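FAD dependent oxidoreductase (Chelativorans sp. BNC1, PDB 6PXS) probably oxidises iminodiacetate, an intermediate linked to EDTA breakdown, using flavin-adenine dinucleotide as its redox cofactor. Local coordinates at residues L91-D96 against L139-I144; H231-A236 against D296-E301. All coordinates share one frame; numbering follows the deposited sequence.

Interaction 1 of 2, residues L91-D96 against L139-I144; sequences LVLAED and LEAIHI
V92 N donates to I142 O at 3.0 Å in a nearly straight bond (164° at the hydrogen), and I142 O also receives a CA-H contact from L91 CA at 3.5 Å. The return bond, I142 N to V92 O, is equally short and meets a lone pair in the carbonyl plane; the two make V92 and I142 an antiparallel hydrogen-bonded pair. On the face that carries these two residues, V92 CG2 meets I144 CD1 at 3.9 Å; it stands beside the backbone N (CG1 being anti to it, chi1 -177°), which turns it toward the isoleucine. This face is roofed by helix 97-111, with I103 against V92 and L100 against I142. The other face, against helix 127-131, holds L91, L93, A141 and H143. L91 CD2 touches the edge of the H143 ring at CD2, 3.7 Å away and in the ring plane, while L93 divides its branches: CD1 lies 3.8 Å from A141 CB, and CD2 meets L139 CD1 where the two leucines cross nearly at right angles. V92 and I142 thus pair their main-chain polar atoms between two largely apolar faces, while L91 and L93 bond outward to strand 242-244, A141 and H143 to strand 121-123.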
ATOM      1  N   LEU A  91     -10.072   1.743 -31.351  1.00 44.26           N
ATOM      2  CA  LEU A  91     -10.102   3.010 -32.069  1.00 39.44           C
ATOM      3  C   LEU A  91      -8.672   3.476 -32.290  1.00 39.13           C
ATOM      4  O   LEU A  91      -7.897   3.585 -31.334  1.00 39.19           O
ATOM      5  CB  LEU A  91     -10.885   4.073 -31.291  1.00 34.29           C
ATOM      6  CG  LEU A  91     -12.380   3.822 -31.089  1.00 36.17           C
ATOM      7  CD1 LEU A  91     -12.958   4.844 -30.128  1.00 38.25           C
ATOM      8  CD2 LEU A  91     -13.118   3.863 -32.413  1.00 37.91           C
ATOM      9  N   VAL A  92      -8.326   3.746 -33.545  1.00 39.07           N
ATOM     10  CA  VAL A  92      -7.002   4.234 -33.914  1.00 41.18           C
ATOM     11  C   VAL A  92      -7.130   5.714 -34.236  1.00 42.70           C
ATOM     12  O   VAL A  92      -7.917   6.102 -35.109  1.00 45.38           O
ATOM     13  CB  VAL A  92      -6.421   3.453 -35.102  1.00 44.09           C
ATOM     14  CG1 VAL A  92      -5.008   3.928 -35.408  1.00 45.59           C
ATOM     15  CG2 VAL A  92      -6.436   1.961 -34.811  1.00 43.51           C
ATOM     16  N   LEU A  93      -6.365   6.539 -33.531  1.00 44.92           N
ATOM     17  CA  LEU A  93      -6.426   7.985 -33.662  1.00 47.28           C
ATOM     18  C   LEU A  93      -5.137   8.517 -34.274  1.00 52.89           C
ATOM     19  O   LEU A  93      -4.125   7.819 -34.374  1.00 52.35           O
ATOM     20  CB  LEU A  93      -6.672   8.646 -32.300  1.00 42.63           C
ATOM     21  CG  LEU A  93      -8.078   8.585 -31.702  1.00 39.43           C
ATOM     22  CD1 LEU A  93      -8.630   7.177 -31.735  1.00 39.18           C
ATOM     23  CD2 LEU A  93      -8.055   9.111 -30.271  1.00 39.18           C
ATOM     24  N   ALA A  94      -5.198   9.778 -34.688  1.00 60.48           N
ATOM     25  CA  ALA A  94      -4.031  10.510 -35.156  1.00 66.31           C
ATOM     26  C   ALA A  94      -4.394  11.986 -35.174  1.00 75.18           C
ATOM     27  O   ALA A  94      -5.570  12.350 -35.253  1.00 77.48           O
ATOM     28  CB  ALA A  94      -3.574  10.033 -36.539  1.00 61.90           C
ATOM     29  N   GLU A  95      -3.371  12.836 -35.089  1.00 80.65           N
ATOM     30  CA  GLU A  95      -3.622  14.269 -34.983  1.00 88.24           C
ATOM     31  C   GLU A  95      -4.066  14.853 -36.321  1.00 90.18           C
ATOM     32  O   GLU A  95      -5.141  15.454 -36.422  1.00 91.52           O
ATOM     33  CB  GLU A  95      -2.376  14.985 -34.459  1.00 94.75           C
ATOM     34  CG  GLU A  95      -2.086  14.716 -32.984  1.00100.11           C
ATOM     35  CD  GLU A  95      -3.211  15.174 -32.066  1.00102.62           C
ATOM     36  OE1 GLU A  95      -4.093  15.928 -32.528  1.00102.95           O
ATOM     37  OE2 GLU A  95      -3.213  14.776 -30.881  1.00101.34           O
ATOM     38  N   ASP A  96      -3.255  14.683 -37.360  1.00 89.01           N
ATOM     39  CA  ASP A  96      -3.558  15.231 -38.675  1.00 91.92           C
ATOM     40  C   ASP A  96      -4.156  14.155 -39.570  1.00 88.18           C
ATOM     41  O   ASP A  96      -3.777  12.983 -39.491  1.00 86.55           O
ATOM     42  CB  ASP A  96      -2.304  15.816 -39.330  1.00 96.53           C
ATOM     43  CG  ASP A  96      -1.234  14.773 -39.579  1.00 96.99           C
ATOM     44  OD1 ASP A  96      -1.166  13.792 -38.807  1.00 95.45           O
ATOM     45  OD2 ASP A  96      -0.458  14.934 -40.546  1.00 96.77           O
ATOM     46  N   LEU A 139     -12.350  14.350 -32.781  1.00 64.01           N
ATOM     47  CA  LEU A 139     -11.365  13.351 -33.178  1.00 62.18           C
ATOM     48  C   LEU A 139     -11.964  12.409 -34.214  1.00 63.07           C
ATOM     49  O   LEU A 139     -12.982  11.757 -33.954  1.00 61.79           O
ATOM     50  CB  LEU A 139     -10.879  12.563 -31.961  1.00 60.86           C
ATOM     51  CG  LEU A 139      -9.969  13.325 -30.996  1.00 60.26           C
ATOM     52  CD1 LEU A 139      -9.815  12.564 -29.689  1.00 59.22           C
ATOM     53  CD2 LEU A 139      -8.608  13.574 -31.625  1.00 61.05           C
ATOM     54  N   GLU A 140     -11.337  12.352 -35.386  1.00 63.86           N
ATOM     55  CA  GLU A 140     -11.587  11.273 -36.327  1.00 63.65           C
ATOM     56  C   GLU A 140     -10.827  10.028 -35.878  1.00 60.90           C
ATOM     57  O   GLU A 140      -9.830  10.108 -35.153  1.00 59.38           O
ATOM     58  CB  GLU A 140     -11.154  11.665 -37.741  1.00 65.04           C
ATOM     59  CG  GLU A 140     -11.731  12.979 -38.240  1.00 68.91           C
ATOM     60  CD  GLU A 140     -11.198  13.363 -39.610  1.00 72.41           C
ATOM     61  OE1 GLU A 140     -10.685  12.474 -40.320  1.00 74.36           O
ATOM     62  OE2 GLU A 140     -11.287  14.555 -39.974  1.00 72.97           O
ATOM     63  N   ALA A 141     -11.305   8.867 -36.315  1.00 57.93           N
ATOM     64  CA  ALA A 141     -10.711   7.615 -35.870  1.00 57.71           C
ATOM     65  C   ALA A 141     -11.014   6.518 -36.878  1.00 56.06           C
ATOM     66  O   ALA A 141     -11.832   6.681 -37.787  1.00 61.13           O
ATOM     67  CB  ALA A 141     -11.223   7.225 -34.479  1.00 60.02           C
ATOM     68  N   ILE A 142     -10.331   5.391 -36.697  1.00 51.95           N
ATOM     69  CA  ILE A 142     -10.539   4.184 -37.485  1.00 55.04           C
ATOM     70  C   ILE A 142     -10.993   3.091 -36.530  1.00 56.70           C
ATOM     71  O   ILE A 142     -10.313   2.808 -35.536  1.00 58.98           O
ATOM     72  CB  ILE A 142      -9.261   3.765 -38.234  1.00 56.55           C
ATOM     73  CG1 ILE A 142      -8.805   4.888 -39.167  1.00 57.87           C
ATOM     74  CG2 ILE A 142      -9.501   2.477 -39.015  1.00 57.44           C
ATOM     75  CD1 ILE A 142      -7.427   4.676 -39.751  1.00 61.45           C
ATOM     76  N   HIS A 143     -12.136   2.483 -36.827  1.00 54.64           N
ATOM     77  CA  HIS A 143     -12.754   1.505 -35.942  1.00 53.05           C
ATOM     78  C   HIS A 143     -12.364   0.099 -36.385  1.00 50.13           C
ATOM     79  O   HIS A 143     -12.616  -0.286 -37.532  1.00 50.14           O
ATOM     80  CB  HIS A 143     -14.273   1.669 -35.941  1.00 55.89           C
ATOM     81  CG  HIS A 143     -14.971   0.822 -34.925  1.00 56.25           C
ATOM     82  ND1 HIS A 143     -15.610  -0.354 -35.248  1.00 55.74           N
ATOM     83  CD2 HIS A 143     -15.130   0.983 -33.590  1.00 54.90           C
ATOM     84  CE1 HIS A 143     -16.133  -0.883 -34.156  1.00 57.59           C
ATOM     85  NE2 HIS A 143     -15.855  -0.091 -33.136  1.00 56.70           N
ATOM     86  N   ILE A 144     -11.754  -0.656 -35.478  1.00 48.22           N
ATOM     87  CA  ILE A 144     -11.381  -2.048 -35.726  1.00 48.19           C
ATOM     88  C   ILE A 144     -12.167  -2.922 -34.756  1.00 49.04           C
ATOM     89  O   ILE A 144     -11.716  -3.138 -33.621  1.00 52.39           O
ATOM     90  CB  ILE A 144      -9.869  -2.270 -35.559  1.00 45.59           C
ATOM     91  CG1 ILE A 144      -9.082  -1.309 -36.452  1.00 47.59           C
ATOM     92  CG2 ILE A 144      -9.508  -3.712 -35.892  1.00 45.62           C
ATOM     93  CD1 ILE A 144      -7.578  -1.417 -36.287  1.00 44.93           C
TER

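Interaction 2 of 2, residues H231-A236 against D296-E301; sequences HLPGVA and DATHIE
An antiparallel bridge at the end of a sheet joins H231, last residue of strand 220-231, to T298, first of strand 298-310, just before the chain leaves through a type II turn from L232 to V235. H231 N donates to T298 O at 2.8 Å, tilted 20° from the carbonyl plane, and T298 N returns a bond to H231 O at 2.9 Å. The two residues point to the same face, their CB atoms 4.0 Å apart, and I300 CG2 reaches H231 CB at 3.8 Å. With CG anti to the backbone N (chi1 179°), the H231 ring leans forward along its own chain, and P233 N lies above one ring face, offset toward the rim. L232 starts away from the strand, but its CD1 returns to A297 CB at 3.5 Å. G234 takes the positive phi (78°) that the third position of such a turn favours. Beyond the pair, T298 OG1 is bonded to R274 NE of a second subunit, whose R274 also reaches D296 O, so the start of strand 298-310 faces a subunit interface. Within the chain, L232 packs on V259 of strand 258-261, I300 touches R258 of that strand and H229 of strand 220-231, and the turn leads on toward strand 242-244.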
ATOM      1  N   HIS A 231     -10.057   5.262 -12.231  1.00 35.75           N
ATOM      2  CA  HIS A 231     -11.342   4.751 -11.776  1.00 36.52           C
ATOM      3  C   HIS A 231     -12.408   5.805 -12.020  1.00 37.80           C
ATOM      4  O   HIS A 231     -12.256   6.954 -11.595  1.00 36.97           O
ATOM      5  CB  HIS A 231     -11.284   4.376 -10.290  1.00 41.01           C
ATOM      6  CG  HIS A 231     -12.576   3.856  -9.743  1.00 43.96           C
ATOM      7  ND1 HIS A 231     -13.165   2.697 -10.200  1.00 45.87           N
ATOM      8  CD2 HIS A 231     -13.388   4.334  -8.771  1.00 43.71           C
ATOM      9  CE1 HIS A 231     -14.286   2.484  -9.534  1.00 45.81           C
ATOM     10  NE2 HIS A 231     -14.446   3.463  -8.663  1.00 46.11           N
ATOM     11  N   LEU A 232     -13.484   5.412 -12.707  1.00 38.69           N
ATOM     12  CA  LEU A 232     -14.603   6.298 -13.025  1.00 40.53           C
ATOM     13  C   LEU A 232     -15.804   5.901 -12.174  1.00 41.03           C
ATOM     14  O   LEU A 232     -16.667   5.139 -12.633  1.00 39.11           O
ATOM     15  CB  LEU A 232     -14.949   6.224 -14.514  1.00 44.15           C
ATOM     16  CG  LEU A 232     -14.023   6.936 -15.505  1.00 42.82           C
ATOM     17  CD1 LEU A 232     -13.999   8.434 -15.232  1.00 45.32           C
ATOM     18  CD2 LEU A 232     -12.618   6.354 -15.462  1.00 41.77           C
ATOM     19  N   PRO A 233     -15.920   6.403 -10.931  1.00 45.22           N
ATOM     20  CA  PRO A 233     -16.964   5.897 -10.025  1.00 46.11           C
ATOM     21  C   PRO A 233     -18.363   5.928 -10.621  1.00 51.46           C
ATOM     22  O   PRO A 233     -18.877   6.991 -10.982  1.00 52.89           O
ATOM     23  CB  PRO A 233     -16.855   6.826  -8.807  1.00 42.30           C
ATOM     24  CG  PRO A 233     -16.119   8.026  -9.290  1.00 46.62           C
ATOM     25  CD  PRO A 233     -15.179   7.527 -10.336  1.00 44.18           C
ATOM     26  N   GLY A 234     -18.980   4.753 -10.731  1.00 53.75           N
ATOM     27  CA  GLY A 234     -20.344   4.663 -11.212  1.00 55.17           C
ATOM     28  C   GLY A 234     -20.502   4.788 -12.708  1.00 55.97           C
ATOM     29  O   GLY A 234     -21.519   5.312 -13.172  1.00 63.19           O
ATOM     30  N   VAL A 235     -19.531   4.310 -13.483  1.00 50.60           N
ATOM     31  CA  VAL A 235     -19.536   4.436 -14.936  1.00 42.70           C
ATOM     32  C   VAL A 235     -19.394   3.049 -15.541  1.00 43.79           C
ATOM     33  O   VAL A 235     -18.456   2.315 -15.211  1.00 45.40           O
ATOM     34  CB  VAL A 235     -18.407   5.363 -15.422  1.00 38.33           C
ATOM     35  CG1 VAL A 235     -18.401   5.449 -16.942  1.00 36.34           C
ATOM     36  CG2 VAL A 235     -18.558   6.741 -14.799  1.00 37.45           C
ATOM     37  N   ALA A 236     -20.320   2.696 -16.430  1.00 44.30           N
ATOM     38  CA  ALA A 236     -20.292   1.404 -17.107  1.00 46.15           C
ATOM     39  C   ALA A 236     -19.284   1.463 -18.250  1.00 48.24           C
ATOM     40  O   ALA A 236     -19.484   2.190 -19.229  1.00 43.34           O
ATOM     41  CB  ALA A 236     -21.684   1.042 -17.616  1.00 45.31           C
ATOM     42  N   ASP A 296     -11.290  14.387 -14.053  1.00 47.11           N
ATOM     43  CA  ASP A 296     -11.737  14.198 -12.679  1.00 51.24           C
ATOM     44  C   ASP A 296     -11.987  12.731 -12.350  1.00 48.70           C
ATOM     45  O   ASP A 296     -12.860  12.415 -11.534  1.00 50.26           O
ATOM     46  CB  ASP A 296     -12.989  15.031 -12.414  1.00 59.82           C
ATOM     47  CG  ASP A 296     -12.675  16.505 -12.232  1.00 70.89           C
ATOM     48  OD1 ASP A 296     -11.614  16.818 -11.648  1.00 72.23           O
ATOM     49  OD2 ASP A 296     -13.484  17.349 -12.672  1.00 76.24           O
ATOM     50  N   ALA A 297     -11.238  11.827 -12.970  1.00 46.01           N
ATOM     51  CA  ALA A 297     -11.267  10.420 -12.605  1.00 45.24           C
ATOM     52  C   ALA A 297     -10.263  10.158 -11.493  1.00 43.00           C
ATOM     53  O   ALA A 297      -9.244  10.844 -11.373  1.00 44.75           O
ATOM     54  CB  ALA A 297     -10.953   9.534 -13.811  1.00 44.87           C
ATOM     55  N   THR A 298     -10.557   9.153 -10.674  1.00 39.56           N
ATOM     56  CA  THR A 298      -9.667   8.815  -9.574  1.00 39.40           C
ATOM     57  C   THR A 298      -8.422   8.110 -10.097  1.00 36.86           C
ATOM     58  O   THR A 298      -8.486   7.303 -11.027  1.00 34.60           O
ATOM     59  CB  THR A 298     -10.384   7.920  -8.560  1.00 39.64           C
ATOM     60  OG1 THR A 298     -11.595   8.552  -8.130  1.00 46.19           O
ATOM     61  CG2 THR A 298      -9.501   7.661  -7.350  1.00 36.70           C
ATOM     62  N   HIS A 299      -7.282   8.431  -9.496  1.00 35.56           N
ATOM     63  CA  HIS A 299      -6.025   7.737  -9.753  1.00 34.56           C
ATOM     64  C   HIS A 299      -5.808   6.754  -8.609  1.00 36.09           C
ATOM     65  O   HIS A 299      -5.499   7.158  -7.484  1.00 36.87           O
ATOM     66  CB  HIS A 299      -4.871   8.731  -9.866  1.00 31.22           C
ATOM     67  CG  HIS A 299      -3.556   8.100 -10.197  1.00 35.59           C
ATOM     68  ND1 HIS A 299      -2.400   8.832 -10.350  1.00 26.46           N
ATOM     69  CD2 HIS A 299      -3.212   6.807 -10.408  1.00 34.10           C
ATOM     70  CE1 HIS A 299      -1.399   8.021 -10.637  1.00 32.99           C
ATOM     71  NE2 HIS A 299      -1.865   6.786 -10.679  1.00 33.31           N
ATOM     72  N   ILE A 300      -5.975   5.465  -8.896  1.00 39.23           N
ATOM     73  CA  ILE A 300      -5.938   4.452  -7.847  1.00 42.04           C
ATOM     74  C   ILE A 300      -4.531   3.901  -7.646  1.00 41.69           C
ATOM     75  O   ILE A 300      -4.121   3.644  -6.512  1.00 44.20           O
ATOM     76  CB  ILE A 300      -6.950   3.324  -8.151  1.00 45.69           C
ATOM     77  CG1 ILE A 300      -6.759   2.764  -9.564  1.00 52.54           C
ATOM     78  CG2 ILE A 300      -8.373   3.832  -7.981  1.00 45.51           C
ATOM     79  CD1 ILE A 300      -7.686   1.607  -9.887  1.00 54.58           C
ATOM     80  N   GLU A 301      -3.765   3.714  -8.718  1.00 41.55           N
ATOM     81  CA  GLU A 301      -2.407   3.203  -8.583  1.00 42.39           C
ATOM     82  C   GLU A 301      -1.635   3.472  -9.865  1.00 38.09           C
ATOM     83  O   GLU A 301      -2.198   3.869 -10.889  1.00 34.74           O
ATOM     84  CB  GLU A 301      -2.397   1.704  -8.257  1.00 44.20           C
ATOM     85  CG  GLU A 301      -3.096   0.825  -9.287  1.00 45.89           C
ATOM     86  CD  GLU A 301      -2.718  -0.642  -9.155  1.00 50.38           C
ATOM     87  OE1 GLU A 301      -1.625  -0.929  -8.623  1.00 49.61           O
ATOM     88  OE2 GLU A 301      -3.515  -1.507  -9.582  1.00 50.83           O
TER

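Both contacts rest on antiparallel pairing, two strands in interaction 1 and a single bridge in interaction 2, but in different sheets, with centres 24 Å apart and nearest atoms about 13 Å apart. Interaction 1 is buried in the mixed sheet, with helix 97-111 over one face and helix 127-131 against the other, and apolar side chains on both; no other subunit touches it. Interaction 2 is a surface contact at the end of the antiparallel sheet, where the bridge gives way to a turn and polar groups are met by a second subunit. Strand 242-244 lies next to strand 90-93, so the chain leaving interaction 2 runs on, after a short loop, into the sheet that contains interaction 1.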